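Local coordinates for molybdopterin biosynthesis moeA protein (Pyrococcus horikoshii, PDB 1WU2) that probably takes part in molybdenum cofactor biosynthesis, helping to insert molybdenum into molybdopterin, as other MoeA-family proteins do, at residues Val8-Ala13 against Phe307-Lys312. Sequence-based numbering, arbitrary orientation.
Sequences VPYREA and FNLFVK
Tyr10 turns one edge of its ring onto a face of Phe310, an offset edge-to-face pair with centroids 5.5 Å apart and planes at 73°. The tyrosine edge that does the touching runs along CD1 and CE1: CD1 lies 3.8 Å from Phe310 CZ, and CE1 sits above the phenylalanine face, displaced toward its rim. Leu309 O lies at the tyrosine edge too, near the ring plane, and Tyr343 is a second ring partner, its plane inclined at about 40°. At the edge of the Phe310 ring, Ala13, about one turn after Tyr10 in helix 10-20, brings CB to 4.0 Å from Phe310 CE2. Within the first helix the guanidinium of Arg11 lays a face against Tyr10 CE2. A chi1 of 169° carries the phenol away from its own amide nitrogen and across to helix 300-319, where its hydroxyl donates to Leu309 O at 2.7 Å. The donor lies in the carbonyl plane on a lone pair, the C=O...OH angle being 127°. Leu309 also flanks the phenol, its CB 3.8 Å from Tyr10 CE1 and its CD2 3.8 Å from Tyr10 OH. The acceptor belongs to a wider pi-type turn at 307-311, closed by Lys312 N to Phe307 O at 2.7 Å. Phe287 stacks on Phe310, and Glu380 accepts a hydrogen bond from Tyr10 N. The contact thus joins helix 10-20, near the N-terminus, to helix 300-319: a main-chain carbonyl satisfies the buried phenol hydroxyl, and that bond and the edge-to-face contact probably help to set the tyrosine ring's turn.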
loop_
_atom_site.group_PDB
_atom_site.type_symbol
_atom_site.label_atom_id
_atom_site.label_comp_id
_atom_site.label_asym_id
_atom_site.label_seq_id
_atom_site.Cartn_x
_atom_site.Cartn_y
_atom_site.Cartn_z
ATOM N N VAL A 8 -1.027 13.757 28.772
ATOM C CA VAL A 8 0.366 13.363 28.562
ATOM C C VAL A 8 0.717 13.586 27.078
ATOM O O VAL A 8 -0.067 13.222 26.197
ATOM C CB VAL A 8 0.695 11.899 29.063
ATOM C CG1 VAL A 8 -0.511 11.209 29.713
ATOM C CG2 VAL A 8 1.278 11.028 27.965
ATOM N N PRO A 9 1.868 14.202 26.798
ATOM C CA PRO A 9 2.282 14.454 25.411
ATOM C C PRO A 9 2.278 13.185 24.564
ATOM O O PRO A 9 2.445 12.095 25.102
ATOM C CB PRO A 9 3.706 15.003 25.556
ATOM C CG PRO A 9 3.760 15.574 26.921
ATOM C CD PRO A 9 2.859 14.719 27.763
ATOM N N TYR A 10 2.084 13.336 23.258
ATOM C CA TYR A 10 2.001 12.198 22.352
ATOM C C TYR A 10 3.254 11.325 22.365
ATOM O O TYR A 10 3.145 10.105 22.409
ATOM C CB TYR A 10 1.726 12.661 20.918
ATOM C CG TYR A 10 1.884 11.558 19.893
ATOM C CD1 TYR A 10 1.150 10.381 19.992
ATOM C CD2 TYR A 10 2.777 11.686 18.836
ATOM C CE1 TYR A 10 1.298 9.363 19.063
ATOM C CE2 TYR A 10 2.927 10.677 17.899
ATOM C CZ TYR A 10 2.186 9.518 18.019
ATOM O OH TYR A 10 2.331 8.517 17.090
ATOM N N ARG A 11 4.431 11.946 22.316
ATOM C CA ARG A 11 5.686 11.197 22.220
ATOM C C ARG A 11 5.983 10.402 23.491
ATOM O O ARG A 11 6.549 9.316 23.418
ATOM C CB ARG A 11 6.860 12.118 21.875
ATOM C CG ARG A 11 6.814 12.690 20.453
ATOM C CD ARG A 11 7.104 11.673 19.344
ATOM N NE ARG A 11 6.742 12.187 18.020
ATOM C CZ ARG A 11 6.647 11.451 16.909
ATOM N NH1 ARG A 11 6.887 10.142 16.927
ATOM N NH2 ARG A 11 6.309 12.035 15.762
ATOM N N GLU A 12 5.594 10.939 24.646
ATOM C CA GLU A 12 5.705 10.205 25.907
ATOM C C GLU A 12 4.707 9.048 25.955
ATOM O O GLU A 12 5.030 7.974 26.457
ATOM C CB GLU A 12 5.476 11.126 27.114
ATOM C CG GLU A 12 5.672 10.427 28.459
ATOM C CD GLU A 12 5.502 11.341 29.664
ATOM O OE1 GLU A 12 5.109 12.517 29.498
ATOM O OE2 GLU A 12 5.763 10.869 30.793
ATOM N N ALA A 13 3.501 9.281 25.442
ATOM C CA ALA A 13 2.442 8.273 25.440
ATOM C C ALA A 13 2.771 7.126 24.495
ATOM O O ALA A 13 2.448 5.977 24.776
ATOM C CB ALA A 13 1.110 8.895 25.042
ATOM N N PHE A 307 -5.847 5.077 15.709
ATOM C CA PHE A 307 -5.303 3.852 15.143
ATOM C C PHE A 307 -3.961 4.134 14.476
ATOM O O PHE A 307 -2.991 3.422 14.705
ATOM C CB PHE A 307 -6.268 3.216 14.137
ATOM C CG PHE A 307 -5.732 1.956 13.517
ATOM C CD1 PHE A 307 -5.984 0.723 14.092
ATOM C CD2 PHE A 307 -4.936 2.015 12.385
ATOM C CE1 PHE A 307 -5.467 -0.431 13.536
ATOM C CE2 PHE A 307 -4.417 0.864 11.824
ATOM C CZ PHE A 307 -4.680 -0.360 12.398
ATOM N N ASN A 308 -3.911 5.181 13.662
ATOM C CA ASN A 308 -2.690 5.550 12.950
ATOM C C ASN A 308 -1.563 6.019 13.871
ATOM O O ASN A 308 -0.390 5.755 13.604
ATOM C CB ASN A 308 -2.993 6.620 11.898
ATOM C CG ASN A 308 -3.583 6.034 10.635
ATOM O OD1 ASN A 308 -2.859 5.498 9.799
ATOM N ND2 ASN A 308 -4.902 6.126 10.491
ATOM N N LEU A 309 -1.923 6.688 14.963
ATOM C CA LEU A 309 -0.936 7.271 15.874
ATOM C C LEU A 309 -0.453 6.291 16.946
ATOM O O LEU A 309 0.612 6.495 17.523
ATOM C CB LEU A 309 -1.490 8.539 16.544
ATOM C CG LEU A 309 -1.691 9.745 15.620
ATOM C CD1 LEU A 309 -2.481 10.830 16.318
ATOM C CD2 LEU A 309 -0.360 10.298 15.142
ATOM N N PHE A 310 -1.217 5.230 17.202
ATOM C CA PHE A 310 -0.879 4.283 18.265
ATOM C C PHE A 310 -0.891 2.840 17.779
ATOM O O PHE A 310 0.149 2.187 17.730
ATOM C CB PHE A 310 -1.845 4.435 19.446
ATOM C CG PHE A 310 -1.638 5.691 20.239
ATOM C CD1 PHE A 310 -2.592 6.692 20.242
ATOM C CD2 PHE A 310 -0.487 5.868 20.991
ATOM C CE1 PHE A 310 -2.398 7.849 20.978
ATOM C CE2 PHE A 310 -0.291 7.029 21.732
ATOM C CZ PHE A 310 -1.247 8.014 21.723
ATOM N N VAL A 311 -2.071 2.359 17.403
ATOM C CA VAL A 311 -2.271 0.945 17.083
ATOM C C VAL A 311 -1.382 0.473 15.924
ATOM O O VAL A 311 -0.760 -0.582 16.008
ATOM C CB VAL A 311 -3.753 0.636 16.753
ATOM C CG1 VAL A 311 -3.952 -0.862 16.532
ATOM C CG2 VAL A 311 -4.671 1.127 17.865
ATOM N N LYS A 312 -1.332 1.267 14.858
ATOM C CA LYS A 312 -0.531 0.973 13.671
ATOM C C LYS A 312 0.924 0.656 14.035
ATOM O O LYS A 312 1.503 -0.290 13.519
ATOM C CB LYS A 312 -0.590 2.162 12.697
ATOM C CG LYS A 312 0.380 2.089 11.530
ATOM C CD LYS A 312 0.048 3.107 10.440
ATOM C CE LYS A 312 0.544 4.502 10.776
ATOM N NZ LYS A 312 0.849 5.303 9.559
#